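Local coordinates for bifunctional protein PutA (Bdellovibrio bacteriovorus, PDB 5UR2) that probably oxidises proline to glutamate in two steps, pairing a flavin-dependent proline dehydrogenase with an NAD-dependent L-glutamate gamma-semialdehyde dehydrogenase in one polypeptide, at residues B[58-63]-B[104-109]; B[69-74]-B[909-914]. All blocks are in the same frame, centred on the assembly; numbering follows the deposited sequence.

Interaction 1 (B[58-63]-B[104-109]); sequences DVLPSI and GAIKKN
Leu60 and Lys107 carry this contact, the isobutyl group of the first lying against the aliphatic chain of the second. The apolar side is closely packed: Leu60 CD1 meets Lys107 CG at 3.6 Å, and Leu60 CD2 touches Ile106 CG2 at 4.0 Å. Leu60 turns CG away from its own N (chi1 -176°), which lays both methyls along Lys107. Lys107 runs nearly extended past them and bends at its last torsion, which brings its ammonium to the 3-10 turn of residues 60-62. There Lys107 NZ donates to Leu60 O at 3.1 Å and to Ile63 O at 2.8 Å. The Ile63 carbonyl receives it in its own plane, at a C=O...N angle of 157°. At Leu60 O the ammonium comes from above the carbonyl plane, while Ile63 N reaches the same oxygen from the opposite face. Leu60 and Ile63 are buried, whereas the looser side is formed by the partly exposed Lys107 and Pro61; the nearest atom of Pro61, its CA, is 4.1 Å from Lys107 NZ. Within the PutA N-terminal region, one lysine thus joins two helical elements, its charge probably stabilised by the carbonyl dipoles of the 60-63 turn.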
ATOM      1  N   ASP B  58     -30.906 -22.140 -13.353  1.00 29.96           N
ATOM      2  CA  ASP B  58     -31.313 -20.830 -13.861  1.00 36.20           C
ATOM      3  C   ASP B  58     -31.063 -20.699 -15.361  1.00 35.22           C
ATOM      4  O   ASP B  58     -31.933 -20.238 -16.111  1.00 37.41           O
ATOM      5  CB  ASP B  58     -30.556 -19.731 -13.110  1.00 43.81           C
ATOM      6  CG  ASP B  58     -30.872 -18.331 -13.626  1.00 42.60           C
ATOM      7  OD1 ASP B  58     -32.073 -18.018 -13.745  1.00 38.03           O
ATOM      8  OD2 ASP B  58     -29.929 -17.544 -13.896  1.00 44.14           O
ATOM      9  N   VAL B  59     -29.876 -21.101 -15.818  1.00 32.88           N
ATOM     10  CA  VAL B  59     -29.498 -20.841 -17.208  1.00 36.36           C
ATOM     11  C   VAL B  59     -30.048 -21.892 -18.172  1.00 32.92           C
ATOM     12  O   VAL B  59     -30.205 -21.598 -19.365  1.00 32.67           O
ATOM     13  CB  VAL B  59     -27.964 -20.737 -17.340  1.00 30.44           C
ATOM     14  CG1 VAL B  59     -27.305 -22.069 -17.047  1.00 25.92           C
ATOM     15  CG2 VAL B  59     -27.556 -20.199 -18.718  1.00 33.90           C
ATOM     16  N   LEU B  60     -30.388 -23.087 -17.679  1.00 31.54           N
ATOM     17  CA  LEU B  60     -30.735 -24.212 -18.551  1.00 40.31           C
ATOM     18  C   LEU B  60     -31.751 -23.892 -19.646  1.00 40.27           C
ATOM     19  O   LEU B  60     -31.493 -24.246 -20.809  1.00 36.10           O
ATOM     20  CB  LEU B  60     -31.222 -25.395 -17.701  1.00 36.47           C
ATOM     21  CG  LEU B  60     -31.507 -26.650 -18.525  1.00 42.46           C
ATOM     22  CD1 LEU B  60     -30.250 -27.145 -19.260  1.00 38.77           C
ATOM     23  CD2 LEU B  60     -32.093 -27.743 -17.653  1.00 45.96           C
ATOM     24  N   PRO B  61     -32.891 -23.243 -19.380  1.00 41.51           N
ATOM     25  CA  PRO B  61     -33.868 -23.041 -20.467  1.00 40.01           C
ATOM     26  C   PRO B  61     -33.408 -22.061 -21.540  1.00 40.93           C
ATOM     27  O   PRO B  61     -34.065 -21.970 -22.583  1.00 42.95           O
ATOM     28  CB  PRO B  61     -35.111 -22.517 -19.732  1.00 34.84           C
ATOM     29  CG  PRO B  61     -34.573 -21.854 -18.526  1.00 30.23           C
ATOM     30  CD  PRO B  61     -33.359 -22.649 -18.111  1.00 35.80           C
ATOM     31  N   SER B  62     -32.309 -21.342 -21.335  1.00 42.36           N
ATOM     32  CA  SER B  62     -31.773 -20.445 -22.353  1.00 45.06           C
ATOM     33  C   SER B  62     -30.773 -21.124 -23.287  1.00 47.08           C
ATOM     34  O   SER B  62     -30.286 -20.480 -24.222  1.00 53.84           O
ATOM     35  CB  SER B  62     -31.125 -19.219 -21.694  1.00 41.88           C
ATOM     36  OG  SER B  62     -32.114 -18.405 -21.059  1.00 43.73           O
ATOM     37  N   ILE B  63     -30.476 -22.400 -23.072  1.00 41.50           N
ATOM     38  CA  ILE B  63     -29.506 -23.144 -23.868  1.00 45.66           C
ATOM     39  C   ILE B  63     -30.248 -23.943 -24.935  1.00 54.73           C
ATOM     40  O   ILE B  63     -31.196 -24.675 -24.627  1.00 60.81           O
ATOM     41  CB  ILE B  63     -28.665 -24.066 -22.971  1.00 40.65           C
ATOM     42  CG1 ILE B  63     -28.067 -23.262 -21.814  1.00 42.51           C
ATOM     43  CG2 ILE B  63     -27.603 -24.764 -23.769  1.00 34.90           C
ATOM     44  CD1 ILE B  63     -27.330 -24.090 -20.804  1.00 45.02           C
ATOM     45  N   GLY B 104     -31.137 -33.998 -23.310  1.00 79.89           N
ATOM     46  CA  GLY B 104     -32.470 -34.537 -23.109  1.00 78.53           C
ATOM     47  C   GLY B 104     -32.702 -34.937 -21.666  1.00 75.44           C
ATOM     48  O   GLY B 104     -33.699 -34.546 -21.053  1.00 71.05           O
ATOM     49  N   ALA B 105     -31.739 -35.664 -21.084  1.00 72.99           N
ATOM     50  CA  ALA B 105     -31.874 -36.185 -19.726  1.00 61.87           C
ATOM     51  C   ALA B 105     -31.944 -35.068 -18.695  1.00 60.68           C
ATOM     52  O   ALA B 105     -32.894 -34.984 -17.908  1.00 61.49           O
ATOM     53  CB  ALA B 105     -30.711 -37.130 -19.417  1.00 54.69           C
ATOM     54  N   ILE B 106     -30.920 -34.218 -18.656  1.00 61.82           N
ATOM     55  CA  ILE B 106     -30.881 -33.148 -17.663  1.00 57.23           C
ATOM     56  C   ILE B 106     -32.061 -32.197 -17.850  1.00 53.74           C
ATOM     57  O   ILE B 106     -32.742 -31.839 -16.882  1.00 55.25           O
ATOM     58  CB  ILE B 106     -29.529 -32.422 -17.709  1.00 63.88           C
ATOM     59  CG1 ILE B 106     -28.500 -33.147 -16.814  1.00 61.78           C
ATOM     60  CG2 ILE B 106     -29.699 -30.966 -17.311  1.00 61.84           C
ATOM     61  CD1 ILE B 106     -28.173 -34.593 -17.223  1.00 58.52           C
ATOM     62  N   LYS B 107     -32.325 -31.767 -19.090  1.00 53.76           N
ATOM     63  CA  LYS B 107     -33.439 -30.843 -19.298  1.00 59.49           C
ATOM     64  C   LYS B 107     -34.770 -31.489 -18.953  1.00 65.74           C
ATOM     65  O   LYS B 107     -35.656 -30.832 -18.390  1.00 69.50           O
ATOM     66  CB  LYS B 107     -33.495 -30.326 -20.738  1.00 61.13           C
ATOM     67  CG  LYS B 107     -32.481 -29.262 -21.090  1.00 63.25           C
ATOM     68  CD  LYS B 107     -32.862 -28.570 -22.396  1.00 62.02           C
ATOM     69  CE  LYS B 107     -32.029 -27.304 -22.599  1.00 56.33           C
ATOM     70  NZ  LYS B 107     -32.847 -26.100 -22.938  1.00 49.00           N
ATOM     71  N   LYS B 108     -34.944 -32.768 -19.296  1.00 58.94           N
ATOM     72  CA  LYS B 108     -36.169 -33.451 -18.903  1.00 51.64           C
ATOM     73  C   LYS B 108     -36.289 -33.503 -17.386  1.00 49.35           C
ATOM     74  O   LYS B 108     -37.348 -33.198 -16.825  1.00 47.57           O
ATOM     75  CB  LYS B 108     -36.219 -34.855 -19.511  1.00 47.03           C
ATOM     76  N   ASN B 109     -35.200 -33.870 -16.700  1.00 47.53           N
ATOM     77  CA  ASN B 109     -35.237 -33.962 -15.241  1.00 53.98           C
ATOM     78  C   ASN B 109     -35.531 -32.605 -14.606  1.00 53.13           C
ATOM     79  O   ASN B 109     -36.362 -32.499 -13.697  1.00 55.73           O
ATOM     80  CB  ASN B 109     -33.925 -34.546 -14.709  1.00 57.39           C
ATOM     81  CG  ASN B 109     -33.795 -36.046 -14.966  1.00 64.21           C
ATOM     82  OD1 ASN B 109     -34.770 -36.731 -15.284  1.00 60.32           O
ATOM     83  ND2 ASN B 109     -32.577 -36.559 -14.830  1.00 73.36           N
TER

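Interaction 2 (B[69-74]-B[909-914]); sequences VARHLK and SRSPAN
Arg71 reaches from helix 66-76 to Ser911, at the start of helix 912-921, and hydrogen-bonds its hydroxyl. From CB the arginine chain runs out through CG and CD without touching 909-914, then bends at chi3 (67°) to bring the guanidinium across. Arg71 CZ lies 4.1 Å from Asn914 ND2. The bonding is done by Arg71 NH1, which donates to Ser911 OG at 3.0 Å, a bent bond of 137° whose acceptor lies near the guanidinium plane. Arg71 NH1 also passes 3.6 Å from Asn914 OD1. Arg71 NH2 comes 3.8 Å from Asn914 ND2. The Arg71 and Asn914 side chains cross at about a right angle, yet their guanidinium and amide planes are only 19° apart. Glu75 and Glu68 form salt bridges with NH1 and NH2, so the arginine is held chiefly from its own helix. Ser911 is the N-cap of helix 912-921: Ser911 OG accepts from Asn914 N at 3.0 Å and is also hydrogen-bonded to Glu75. Just before it, Ser909 OG accepts from Ser911 N in an ST turn. This capped turn belongs to the aldehyde dehydrogenase family region and follows strand 901-908, whereas Arg71 and His72 belong to the PutA N-terminal region. His72 presents a ring edge to the Arg910 carbonyl, His72 CD2 lying 3.6 Å from Arg910 O. Its NE2 is hydrogen-bonded to Asp758 and ND1 to Glu68 O, which fixes the rotation of the buried imidazole. Against it packs Ser911 CB, 4.0 Å from His72 NE2. Asn914 ND2 is hydrogen-bonded to Asp756, which also binds Ser909 OG.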
ATOM      1  N   VAL B  69     -25.453 -27.729 -23.449  1.00 42.95           N
ATOM      2  CA  VAL B  69     -25.864 -28.177 -22.120  1.00 36.07           C
ATOM      3  C   VAL B  69     -24.727 -28.952 -21.464  1.00 41.02           C
ATOM      4  O   VAL B  69     -24.414 -28.749 -20.284  1.00 46.42           O
ATOM      5  CB  VAL B  69     -27.159 -29.014 -22.204  1.00 43.11           C
ATOM      6  CG1 VAL B  69     -27.557 -29.540 -20.837  1.00 38.86           C
ATOM      7  CG2 VAL B  69     -28.301 -28.205 -22.819  1.00 43.43           C
ATOM      8  N   ALA B  70     -24.074 -29.838 -22.227  1.00 41.06           N
ATOM      9  CA  ALA B  70     -22.946 -30.595 -21.692  1.00 43.64           C
ATOM     10  C   ALA B  70     -21.787 -29.684 -21.318  1.00 42.24           C
ATOM     11  O   ALA B  70     -21.129 -29.893 -20.288  1.00 44.58           O
ATOM     12  CB  ALA B  70     -22.483 -31.642 -22.709  1.00 49.59           C
ATOM     13  N   ARG B  71     -21.522 -28.660 -22.135  1.00 43.06           N
ATOM     14  CA  ARG B  71     -20.471 -27.704 -21.799  1.00 37.54           C
ATOM     15  C   ARG B  71     -20.780 -26.978 -20.489  1.00 38.14           C
ATOM     16  O   ARG B  71     -19.917 -26.870 -19.608  1.00 37.13           O
ATOM     17  CB  ARG B  71     -20.278 -26.699 -22.941  1.00 36.45           C
ATOM     18  CG  ARG B  71     -19.173 -25.686 -22.644  1.00 39.89           C
ATOM     19  CD  ARG B  71     -18.876 -24.730 -23.801  1.00 40.75           C
ATOM     20  NE  ARG B  71     -19.960 -23.802 -24.127  1.00 40.73           N
ATOM     21  CZ  ARG B  71     -20.165 -22.628 -23.525  1.00 40.88           C
ATOM     22  NH1 ARG B  71     -19.380 -22.225 -22.531  1.00 36.99           N
ATOM     23  NH2 ARG B  71     -21.163 -21.853 -23.915  1.00 26.86           N
ATOM     24  N   HIS B  72     -22.013 -26.483 -20.332  1.00 38.26           N
ATOM     25  CA  HIS B  72     -22.354 -25.794 -19.088  1.00 38.27           C
ATOM     26  C   HIS B  72     -22.260 -26.739 -17.901  1.00 38.35           C
ATOM     27  O   HIS B  72     -21.807 -26.348 -16.816  1.00 37.93           O
ATOM     28  CB  HIS B  72     -23.756 -25.183 -19.170  1.00 33.06           C
ATOM     29  CG  HIS B  72     -23.812 -23.904 -19.943  1.00 28.74           C
ATOM     30  ND1 HIS B  72     -23.818 -23.865 -21.318  1.00 30.66           N
ATOM     31  CD2 HIS B  72     -23.854 -22.614 -19.531  1.00 31.51           C
ATOM     32  CE1 HIS B  72     -23.881 -22.610 -21.721  1.00 26.37           C
ATOM     33  NE2 HIS B  72     -23.904 -21.831 -20.657  1.00 25.75           N
ATOM     34  N   LEU B  73     -22.675 -27.992 -18.094  1.00 38.99           N
ATOM     35  CA  LEU B  73     -22.607 -28.971 -17.018  1.00 42.27           C
ATOM     36  C   LEU B  73     -21.171 -29.162 -16.544  1.00 43.75           C
ATOM     37  O   LEU B  73     -20.883 -29.068 -15.343  1.00 41.12           O
ATOM     38  CB  LEU B  73     -23.220 -30.289 -17.492  1.00 46.82           C
ATOM     39  CG  LEU B  73     -23.763 -31.227 -16.418  1.00 49.15           C
ATOM     40  CD1 LEU B  73     -24.822 -30.530 -15.611  1.00 45.69           C
ATOM     41  CD2 LEU B  73     -24.333 -32.474 -17.062  1.00 54.86           C
ATOM     42  N   LYS B  74     -20.247 -29.395 -17.486  1.00 46.36           N
ATOM     43  CA  LYS B  74     -18.844 -29.574 -17.124  1.00 38.48           C
ATOM     44  C   LYS B  74     -18.305 -28.346 -16.401  1.00 45.02           C
ATOM     45  O   LYS B  74     -17.595 -28.467 -15.396  1.00 46.20           O
ATOM     46  CB  LYS B  74     -18.014 -29.878 -18.376  1.00 33.81           C
ATOM     47  N   SER B 909     -23.076 -13.153 -19.263  1.00 28.29           N
ATOM     48  CA  SER B 909     -22.874 -14.549 -19.586  1.00 25.88           C
ATOM     49  C   SER B 909     -23.192 -15.373 -18.357  1.00 30.70           C
ATOM     50  O   SER B 909     -23.028 -14.916 -17.221  1.00 32.02           O
ATOM     51  CB  SER B 909     -21.441 -14.828 -20.049  1.00 26.52           C
ATOM     52  OG  SER B 909     -21.254 -16.219 -20.281  1.00 26.87           O
ATOM     53  N   ARG B 910     -23.642 -16.595 -18.592  1.00 30.62           N
ATOM     54  CA  ARG B 910     -23.856 -17.532 -17.504  1.00 30.35           C
ATOM     55  C   ARG B 910     -23.045 -18.798 -17.723  1.00 30.62           C
ATOM     56  O   ARG B 910     -23.420 -19.881 -17.280  1.00 29.40           O
ATOM     57  CB  ARG B 910     -25.347 -17.805 -17.322  1.00 25.79           C
ATOM     58  CG  ARG B 910     -26.028 -16.555 -16.757  1.00 23.92           C
ATOM     59  CD  ARG B 910     -27.504 -16.714 -16.552  1.00 28.84           C
ATOM     60  NE  ARG B 910     -28.221 -16.780 -17.815  1.00 32.41           N
ATOM     61  CZ  ARG B 910     -29.530 -16.985 -17.907  1.00 34.11           C
ATOM     62  NH1 ARG B 910     -30.247 -17.139 -16.798  1.00 28.94           N
ATOM     63  NH2 ARG B 910     -30.121 -17.044 -19.096  1.00 28.98           N
ATOM     64  N   SER B 911     -21.905 -18.638 -18.391  1.00 32.21           N
ATOM     65  CA  SER B 911     -20.900 -19.664 -18.556  1.00 35.50           C
ATOM     66  C   SER B 911     -19.691 -19.316 -17.707  1.00 33.31           C
ATOM     67  O   SER B 911     -19.025 -18.299 -17.969  1.00 30.21           O
ATOM     68  CB  SER B 911     -20.487 -19.792 -20.021  1.00 36.81           C
ATOM     69  OG  SER B 911     -19.230 -20.439 -20.120  1.00 32.89           O
ATOM     70  N   PRO B 912     -19.370 -20.125 -16.699  1.00 33.91           N
ATOM     71  CA  PRO B 912     -18.152 -19.855 -15.910  1.00 37.70           C
ATOM     72  C   PRO B 912     -16.882 -19.766 -16.745  1.00 37.97           C
ATOM     73  O   PRO B 912     -16.043 -18.897 -16.484  1.00 33.66           O
ATOM     74  CB  PRO B 912     -18.117 -21.035 -14.929  1.00 37.34           C
ATOM     75  CG  PRO B 912     -19.593 -21.406 -14.759  1.00 35.80           C
ATOM     76  CD  PRO B 912     -20.192 -21.206 -16.129  1.00 33.19           C
ATOM     77  N   ALA B 913     -16.712 -20.630 -17.749  1.00 36.98           N
ATOM     78  CA  ALA B 913     -15.473 -20.608 -18.530  1.00 34.79           C
ATOM     79  C   ALA B 913     -15.412 -19.393 -19.447  1.00 32.46           C
ATOM     80  O   ALA B 913     -14.337 -18.824 -19.662  1.00 36.74           O
ATOM     81  CB  ALA B 913     -15.333 -21.897 -19.348  1.00 32.65           C
ATOM     82  N   ASN B 914     -16.548 -19.002 -20.024  1.00 31.56           N
ATOM     83  CA  ASN B 914     -16.586 -17.785 -20.825  1.00 29.15           C
ATOM     84  C   ASN B 914     -16.332 -16.559 -19.956  1.00 33.25           C
ATOM     85  O   ASN B 914     -15.618 -15.636 -20.366  1.00 35.42           O
ATOM     86  CB  ASN B 914     -17.936 -17.679 -21.545  1.00 25.71           C
ATOM     87  CG  ASN B 914     -18.057 -18.651 -22.712  1.00 31.16           C
ATOM     88  OD1 ASN B 914     -17.138 -19.428 -22.981  1.00 31.76           O
ATOM     89  ND2 ASN B 914     -19.199 -18.623 -23.405  1.00 27.63           N
TER

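The centres of interactions 1 and 2 lie 12 Å apart, on the same side of the chain's centre. Their segments alternate along the sequence: 58-63, 69-74, 104-109, then 909-914 more than 800 residues later. Interaction 1 lies within the PutA N-terminal region, between segment 58-63 and helix 103-115; interaction 2 joins the intervening helix 66-76 to the aldehyde dehydrogenase region. The two meet directly: Arg910 NH1 forms a salt bridge with Asp58 OD2 at 2.9 Å, and Ile63 CD1 packs 3.6 Å from His72 ND1. Asp58 also pairs with Arg977 of the second subunit, so this helical cluster links sequence-distant regions and borders the dimer interface.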